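Local coordinates for leucine-rich repeat protein TpLRR (PDB 6MLX), which is of unknown function but is a secreted, probably periplasmic, protein of Treponema pallidum built from BspA-type leucine-rich repeats, at residues K4-A8 against K9-Y13; G14-P17 against D18-I22; L197-V200 against L201-S204. All blocks are in the same frame, centred on the assembly; numbering follows the deposited sequence.

Contact 1 (4-13) lies at the start of the modelled chain. It closes a 3-10 turn that leads into strand 11-15. Contact 2 (14-22) follows directly. It closes the hairpin loop that returns the chain from strand 11-15 to strand 22-27. The two share strand 11-15 and touch where Tyr13 CB packs on Ile22 CG2, 3.5 Å away. Contact 3 (197-204) comes much later, at the start of helix 199-207, and lies on the opposite side of the chain's centre. Its centre is about 48 Å from that of contact 1. The three follow in series, with no nesting or crossing, and lie toward the two ends of the chain.

Contact 1 of 3, residues K4-A8 against K9-Y13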
loop_
_atom_site.group_PDB
_atom_site.type_symbol
_atom_site.label_atom_id
_atom_site.label_comp_id
_atom_site.label_asym_id
_atom_site.label_seq_id
_atom_site.Cartn_x
_atom_site.Cartn_y
_atom_site.Cartn_z
ATOM N N LYS A 4 12.674 16.233 -14.648
ATOM C CA LYS A 4 13.352 15.035 -15.136
ATOM C C LYS A 4 12.356 14.178 -15.934
ATOM O O LYS A 4 12.745 13.563 -16.925
ATOM C CB LYS A 4 13.999 14.261 -13.951
ATOM C CG LYS A 4 14.763 12.928 -14.301
ATOM C CD LYS A 4 13.802 11.718 -14.589
ATOM C CE LYS A 4 14.481 10.323 -14.524
ATOM N NZ LYS A 4 13.636 9.279 -15.218
ATOM N N GLU A 5 11.078 14.207 -15.527
ATOM C CA GLU A 5 9.943 13.397 -16.000
ATOM C C GLU A 5 10.180 12.432 -17.159
ATOM O O GLU A 5 10.691 12.814 -18.218
ATOM C CB GLU A 5 8.774 14.312 -16.388
ATOM C CG GLU A 5 8.181 15.054 -15.206
ATOM C CD GLU A 5 6.922 15.832 -15.543
ATOM O OE1 GLU A 5 6.525 15.903 -16.736
ATOM O OE2 GLU A 5 6.316 16.374 -14.594
ATOM N N THR A 6 9.753 11.185 -16.971
ATOM C CA THR A 6 9.815 10.185 -18.031
ATOM C C THR A 6 8.906 10.600 -19.185
ATOM O O THR A 6 7.714 10.863 -18.961
ATOM C CB THR A 6 9.380 8.828 -17.487
ATOM O OG1 THR A 6 10.182 8.493 -16.348
ATOM C CG2 THR A 6 9.514 7.745 -18.558
ATOM N N PRO A 7 9.413 10.660 -20.420
ATOM C CA PRO A 7 8.599 11.188 -21.527
ATOM C C PRO A 7 7.360 10.343 -21.774
ATOM O O PRO A 7 7.345 9.132 -21.531
ATOM C CB PRO A 7 9.558 11.137 -22.724
ATOM C CG PRO A 7 10.522 10.061 -22.378
ATOM C CD PRO A 7 10.728 10.193 -20.882
ATOM N N ALA A 8 6.312 10.995 -22.283
ATOM C CA ALA A 8 5.023 10.324 -22.416
ATOM C C ALA A 8 5.082 9.103 -23.324
ATOM O O ALA A 8 4.254 8.199 -23.170
ATOM C CB ALA A 8 3.963 11.297 -22.933
ATOM N N LYS A 9 6.043 9.041 -24.251
ATOM C CA LYS A 9 6.030 7.970 -25.247
ATOM C C LYS A 9 6.279 6.596 -24.630
ATOM O O LYS A 9 5.956 5.579 -25.258
ATOM C CB LYS A 9 7.052 8.252 -26.351
ATOM C CG LYS A 9 8.500 8.286 -25.894
ATOM C CD LYS A 9 9.388 8.742 -27.039
ATOM C CE LYS A 9 10.720 8.018 -27.049
ATOM N NZ LYS A 9 11.517 8.348 -28.286
ATOM N N PHE A 10 6.806 6.536 -23.406
ATOM C CA PHE A 10 6.927 5.262 -22.706
ATOM C C PHE A 10 5.639 4.825 -22.004
ATOM O O PHE A 10 5.643 3.765 -21.367
ATOM C CB PHE A 10 8.082 5.328 -21.697
ATOM C CG PHE A 10 9.450 5.403 -22.337
ATOM C CD1 PHE A 10 10.152 6.603 -22.386
ATOM C CD2 PHE A 10 10.029 4.271 -22.907
ATOM C CE1 PHE A 10 11.407 6.675 -22.988
ATOM C CE2 PHE A 10 11.287 4.334 -23.513
ATOM C CZ PHE A 10 11.976 5.533 -23.547
ATOM N N PHE A 11 4.533 5.580 -22.116
ATOM C CA PHE A 11 3.263 5.197 -21.498
ATOM C C PHE A 11 2.132 5.133 -22.515
ATOM O O PHE A 11 2.040 5.972 -23.414
ATOM C CB PHE A 11 2.831 6.181 -20.393
ATOM C CG PHE A 11 3.882 6.438 -19.383
ATOM C CD1 PHE A 11 4.018 5.611 -18.281
ATOM C CD2 PHE A 11 4.770 7.493 -19.552
ATOM C CE1 PHE A 11 5.008 5.838 -17.356
ATOM C CE2 PHE A 11 5.766 7.729 -18.636
ATOM C CZ PHE A 11 5.882 6.900 -17.528
ATOM N N GLN A 12 1.260 4.140 -22.341
ATOM C CA GLN A 12 -0.084 4.163 -22.887
ATOM C C GLN A 12 -1.023 4.747 -21.841
ATOM O O GLN A 12 -0.883 4.470 -20.638
ATOM C CB GLN A 12 -0.539 2.755 -23.277
ATOM C CG GLN A 12 0.413 2.081 -24.242
ATOM C CD GLN A 12 -0.074 0.737 -24.728
ATOM O OE1 GLN A 12 -0.969 0.118 -24.138
ATOM N NE2 GLN A 12 0.513 0.275 -25.823
ATOM N N TYR A 13 -1.993 5.537 -22.310
ATOM C CA TYR A 13 -2.881 6.296 -21.438
ATOM C C TYR A 13 -4.217 6.525 -22.123
ATOM O O TYR A 13 -4.338 6.438 -23.349
ATOM C CB TYR A 13 -2.288 7.662 -21.060
ATOM C CG TYR A 13 -1.950 8.527 -22.255
ATOM C CD1 TYR A 13 -2.867 9.431 -22.778
ATOM C CD2 TYR A 13 -0.708 8.434 -22.861
ATOM C CE1 TYR A 13 -2.544 10.223 -23.887
ATOM C CE2 TYR A 13 -0.380 9.211 -23.955
ATOM C CZ TYR A 13 -1.302 10.103 -24.466
ATOM O OH TYR A 13 -0.955 10.867 -25.560
#
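Pro7 meets Phe10 through its ring carbon CG, which sits at the edge of the aromatic ring and near its plane, 3.5 Å from Phe10 CD1. Thr6 approaches the neighbouring ring. Its CG2 lies 3.7 Å from Phe11 CE2, and the two side chains run at about a right angle. CG2 lies opposite the backbone N about the first torsion, which leaves OG1 beside that N, at chi1 -55°. OG1 is hydrogen-bonded to the backbone N of Val35. Thr6 O also comes to the edge of the Phe11 ring, 3.7 Å from CE2. These residues flank a short 3-10 turn that runs into strand 11-15, the first strand of the sheet at this end of the leucine-rich repeat protein. Two backbone hydrogen bonds hold the turn. Phe10 N donates to Pro7 O at 3.2 Å, and Phe11 N donates to Ala8 O at 2.8 Å. Further out, Phe11 packs on Ile24, Val34, Leu36 and Pro37, and its ring meets that of Tyr27 with the planes at about 40°. Phe10 also touches Tyr27, while Ala8 rests on Ile40.

Contact 2 of 3, residues G14-P17 against D18-I22; sequences GLTP and DRDGI
A beta hairpin joins strand 11-15 to strand 22-27 at the N-terminal end of the repeat protein, and this contact is its loop. Leu15 and Ile22 form an antiparallel, non-hydrogen-bonded pair at the base. Their side chains lie on the same face of the sheet, where Leu15 CD2 meets Ile22 CD1 at 3.7 Å. Both also rest on Leu43 of strand 43-48. The other branch of Leu15, CD1, packs across the aliphatic part of Arg19, 3.6 Å from its CG.

A backbone hydrogen bond closes the loop just beyond this pair. Thr16 N donates to Gly21 O at 2.8 Å, with an N-H...O angle of 153°. Inside this closure is a type I turn from Thr16 to Arg19, fastened by Arg19 N to Thr16 O at 2.9 Å. Arg19, the last residue of the turn, has a positive phi (61°), which turns the chain back toward Gly21.

The Arg19 side chain bends at its second torsion (chi2 66°) and folds back over the turn. This brings NH2 to 3.0 Å from Pro17 O, which lies at the edge of the guanidinium group, slightly out of its plane. The Thr16 side chain starts toward the returning segment, and CG2 lies 3.2 Å from Asp20 OD1. Gly21 N is buried beside that methyl and has no hydrogen-bonding partner.

All three hydrogen bonds of the loop end on main-chain carbonyls. Thr16 uses both its N and its O, at two separate closures. The Arg19 guanidinium adds the third bond by donating to the Pro17 carbonyl, so a charged N-H donor meets a polar carbonyl at the turn.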
loop_
_atom_site.group_PDB
_atom_site.type_symbol
_atom_site.label_atom_id
_atom_site.label_comp_id
_atom_site.label_asym_id
_atom_site.label_seq_id
_atom_site.Cartn_x
_atom_site.Cartn_y
_atom_site.Cartn_z
ATOM N N GLY A 14 -5.221 6.833 -21.298
ATOM C CA GLY A 14 -6.500 7.307 -21.780
ATOM C C GLY A 14 -6.894 8.600 -21.090
ATOM O O GLY A 14 -6.163 9.132 -20.245
ATOM N N LEU A 15 -8.055 9.108 -21.492
ATOM C CA LEU A 15 -8.678 10.240 -20.826
ATOM C C LEU A 15 -9.534 9.743 -19.667
ATOM O O LEU A 15 -10.036 8.609 -19.668
ATOM C CB LEU A 15 -9.546 11.058 -21.795
ATOM C CG LEU A 15 -8.909 12.201 -22.600
ATOM C CD1 LEU A 15 -9.966 13.125 -23.214
ATOM C CD2 LEU A 15 -7.952 13.018 -21.742
ATOM N N THR A 16 -9.675 10.602 -18.658
ATOM C CA THR A 16 -10.642 10.377 -17.601
ATOM C C THR A 16 -12.054 10.708 -18.107
ATOM O O THR A 16 -12.210 11.489 -19.053
ATOM C CB THR A 16 -10.290 11.244 -16.402
ATOM O OG1 THR A 16 -11.076 10.839 -15.269
ATOM C CG2 THR A 16 -10.556 12.725 -16.711
ATOM N N PRO A 17 -13.115 10.090 -17.510
ATOM C CA PRO A 17 -14.491 10.390 -17.945
ATOM C C PRO A 17 -14.829 11.858 -18.210
ATOM O O PRO A 17 -15.485 12.154 -19.221
ATOM C CB PRO A 17 -15.323 9.814 -16.797
ATOM C CG PRO A 17 -14.523 8.592 -16.402
ATOM C CD PRO A 17 -13.080 8.849 -16.904
ATOM N N ASP A 18 -14.396 12.801 -17.379
ATOM C CA ASP A 18 -14.781 14.184 -17.630
ATOM C C ASP A 18 -13.718 14.973 -18.396
ATOM O O ASP A 18 -13.703 16.211 -18.313
ATOM C CB ASP A 18 -15.150 14.891 -16.323
ATOM C CG ASP A 18 -16.662 14.847 -16.040
ATOM O OD1 ASP A 18 -17.466 14.991 -17.001
ATOM O OD2 ASP A 18 -17.060 14.674 -14.863
ATOM N N ARG A 19 -12.836 14.285 -19.139
ATOM C CA ARG A 19 -11.983 14.902 -20.166
ATOM C C ARG A 19 -11.034 15.955 -19.593
ATOM O O ARG A 19 -10.641 16.902 -20.289
ATOM C CB ARG A 19 -12.814 15.526 -21.302
ATOM C CG ARG A 19 -13.136 14.612 -22.484
ATOM C CD ARG A 19 -14.069 13.461 -22.100
ATOM N NE ARG A 19 -14.725 12.863 -23.272
ATOM C CZ ARG A 19 -15.489 11.774 -23.225
ATOM N NH1 ARG A 19 -16.046 11.290 -24.341
ATOM N NH2 ARG A 19 -15.690 11.162 -22.060
ATOM N N ASP A 20 -10.647 15.799 -18.331
ATOM C CA ASP A 20 -9.807 16.767 -17.641
ATOM C C ASP A 20 -8.489 16.186 -17.147
ATOM O O ASP A 20 -7.658 16.938 -16.617
ATOM C CB ASP A 20 -10.584 17.350 -16.455
ATOM C CG ASP A 20 -11.095 16.272 -15.519
ATOM O OD1 ASP A 20 -11.938 15.464 -15.964
ATOM O OD2 ASP A 20 -10.669 16.237 -14.339
ATOM N N GLY A 21 -8.277 14.879 -17.284
ATOM C CA GLY A 21 -7.085 14.251 -16.741
ATOM C C GLY A 21 -6.713 12.984 -17.479
ATOM O O GLY A 21 -7.535 12.367 -18.166
ATOM N N ILE A 22 -5.453 12.593 -17.308
ATOM C CA ILE A 22 -4.858 11.447 -17.988
ATOM C C ILE A 22 -4.787 10.280 -17.011
ATOM O O ILE A 22 -4.322 10.443 -15.873
ATOM C CB ILE A 22 -3.456 11.797 -18.529
ATOM C CG1 ILE A 22 -3.529 12.961 -19.526
ATOM C CG2 ILE A 22 -2.791 10.588 -19.181
ATOM C CD1 ILE A 22 -4.473 12.709 -20.682
#

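Contact 3 of 3, residues L197-V200 against L201-S204; sequences LPDV and LKRS
The guanidinium group of Arg203 folds over the first turn of helix 199-207, laying one face over the backbone of Asp199 and Val200. Asp199 O and Val200 CA both lie under this face, displaced toward its rim, with CA 3.8 Å from the plane. The end nitrogens reach the side chains: NH1 lies 3.5 Å from Asp199 CB, and NH2 is near Val200 CG2. A bend at the third torsion (chi3 -62°) puts the group there.

The helix lies near the C-terminal end of this leucine-rich repeat protein. Pro198 occupies the N-cap position. Its carbonyl accepts the first i to i+4 bond, from Lys202 N at 2.9 Å. Arg203 N to Asp199 O continues the ladder, followed by Ser204 N to Val200 O.

On the inner side, Leu201 packs against the residues before the helix. Its CD2 meets Leu197 CD2 at 3.9 Å, and its CB lies at the same distance from Pro198 CD. Leu197 is buried and also touches Leu174 and Phe214, while Leu201 reaches Leu180. The helix start is thus joined to neighbouring loops by leucines.

Lys202 is extended beyond CG and runs back alongside Leu197. Its CG and CE lie beside Leu197 CB, and CD and CE beside Leu197 O. It also touches Phe214. Lys202 NZ stays 4.7 Å from Asp199 OD1, too far for a salt bridge, although the opposite charges may still attract weakly. The closest approach of the lysine chain to Leu197 is CE to the carbonyl O, at 3.4 Å.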
loop_
_atom_site.group_PDB
_atom_site.type_symbol
_atom_site.label_atom_id
_atom_site.label_comp_id
_atom_site.label_asym_id
_atom_site.label_seq_id
_atom_site.Cartn_x
_atom_site.Cartn_y
_atom_site.Cartn_z
ATOM N N LEU A 197 4.648 -11.132 18.598
ATOM C CA LEU A 197 3.928 -10.118 19.361
ATOM C C LEU A 197 4.305 -10.200 20.840
ATOM O O LEU A 197 4.232 -11.285 21.434
ATOM C CB LEU A 197 2.422 -10.292 19.193
ATOM C CG LEU A 197 1.877 -10.239 17.764
ATOM C CD1 LEU A 197 0.387 -10.515 17.782
ATOM C CD2 LEU A 197 2.190 -8.906 17.104
ATOM N N PRO A 198 4.722 -9.099 21.464
ATOM C CA PRO A 198 5.051 -9.133 22.895
ATOM C C PRO A 198 3.825 -9.432 23.750
ATOM O O PRO A 198 2.676 -9.211 23.354
ATOM C CB PRO A 198 5.575 -7.721 23.178
ATOM C CG PRO A 198 5.853 -7.121 21.841
ATOM C CD PRO A 198 4.931 -7.768 20.878
ATOM N N ASP A 199 4.090 -9.923 24.962
ATOM C CA ASP A 199 2.997 -10.331 25.843
ATOM C C ASP A 199 2.099 -9.161 26.218
ATOM O O ASP A 199 0.872 -9.313 26.271
ATOM C CB ASP A 199 3.545 -10.994 27.107
ATOM C CG ASP A 199 3.924 -12.432 26.877
ATOM O OD1 ASP A 199 3.052 -13.219 26.433
ATOM O OD2 ASP A 199 5.091 -12.776 27.143
ATOM N N VAL A 200 2.679 -7.990 26.494
ATOM C CA VAL A 200 1.850 -6.841 26.855
ATOM C C VAL A 200 0.926 -6.477 25.693
ATOM O O VAL A 200 -0.250 -6.125 25.892
ATOM C CB VAL A 200 2.732 -5.657 27.308
ATOM C CG1 VAL A 200 3.268 -4.854 26.125
ATOM C CG2 VAL A 200 1.966 -4.753 28.292
ATOM N N LEU A 201 1.414 -6.643 24.460
ATOM C CA LEU A 201 0.571 -6.385 23.299
ATOM C C LEU A 201 -0.559 -7.403 23.212
ATOM O O LEU A 201 -1.737 -7.032 23.165
ATOM C CB LEU A 201 1.415 -6.387 22.029
ATOM C CG LEU A 201 0.634 -6.088 20.748
ATOM C CD1 LEU A 201 -0.257 -4.850 20.934
ATOM C CD2 LEU A 201 1.596 -5.906 19.594
ATOM N N LYS A 202 -0.214 -8.696 23.211
ATOM C CA LYS A 202 -1.217 -9.759 23.188
ATOM C C LYS A 202 -2.295 -9.559 24.253
ATOM O O LYS A 202 -3.481 -9.805 24.000
ATOM C CB LYS A 202 -0.539 -11.116 23.389
ATOM C CG LYS A 202 0.239 -11.649 22.208
ATOM C CD LYS A 202 0.963 -12.929 22.631
ATOM C CE LYS A 202 1.689 -13.598 21.480
ATOM N NZ LYS A 202 2.705 -14.586 21.977
ATOM N N ARG A 203 -1.910 -9.108 25.452
ATOM C CA ARG A 203 -2.906 -8.918 26.504
ATOM C C ARG A 203 -3.818 -7.737 26.205
ATOM O O ARG A 203 -5.031 -7.825 26.422
ATOM C CB ARG A 203 -2.233 -8.735 27.868
ATOM C CG ARG A 203 -1.668 -10.031 28.450
ATOM C CD ARG A 203 -1.342 -9.909 29.938
ATOM N NE ARG A 203 -0.326 -8.899 30.220
ATOM C CZ ARG A 203 0.984 -9.128 30.191
ATOM N NH1 ARG A 203 1.440 -10.338 29.871
ATOM N NH2 ARG A 203 1.836 -8.143 30.467
ATOM N N SER A 204 -3.267 -6.609 25.737
ATOM C CA SER A 204 -4.165 -5.486 25.473
ATOM C C SER A 204 -5.074 -5.775 24.280
ATOM O O SER A 204 -6.209 -5.272 24.224
ATOM C CB SER A 204 -3.369 -4.188 25.289
ATOM O OG SER A 204 -2.376 -4.310 24.295
#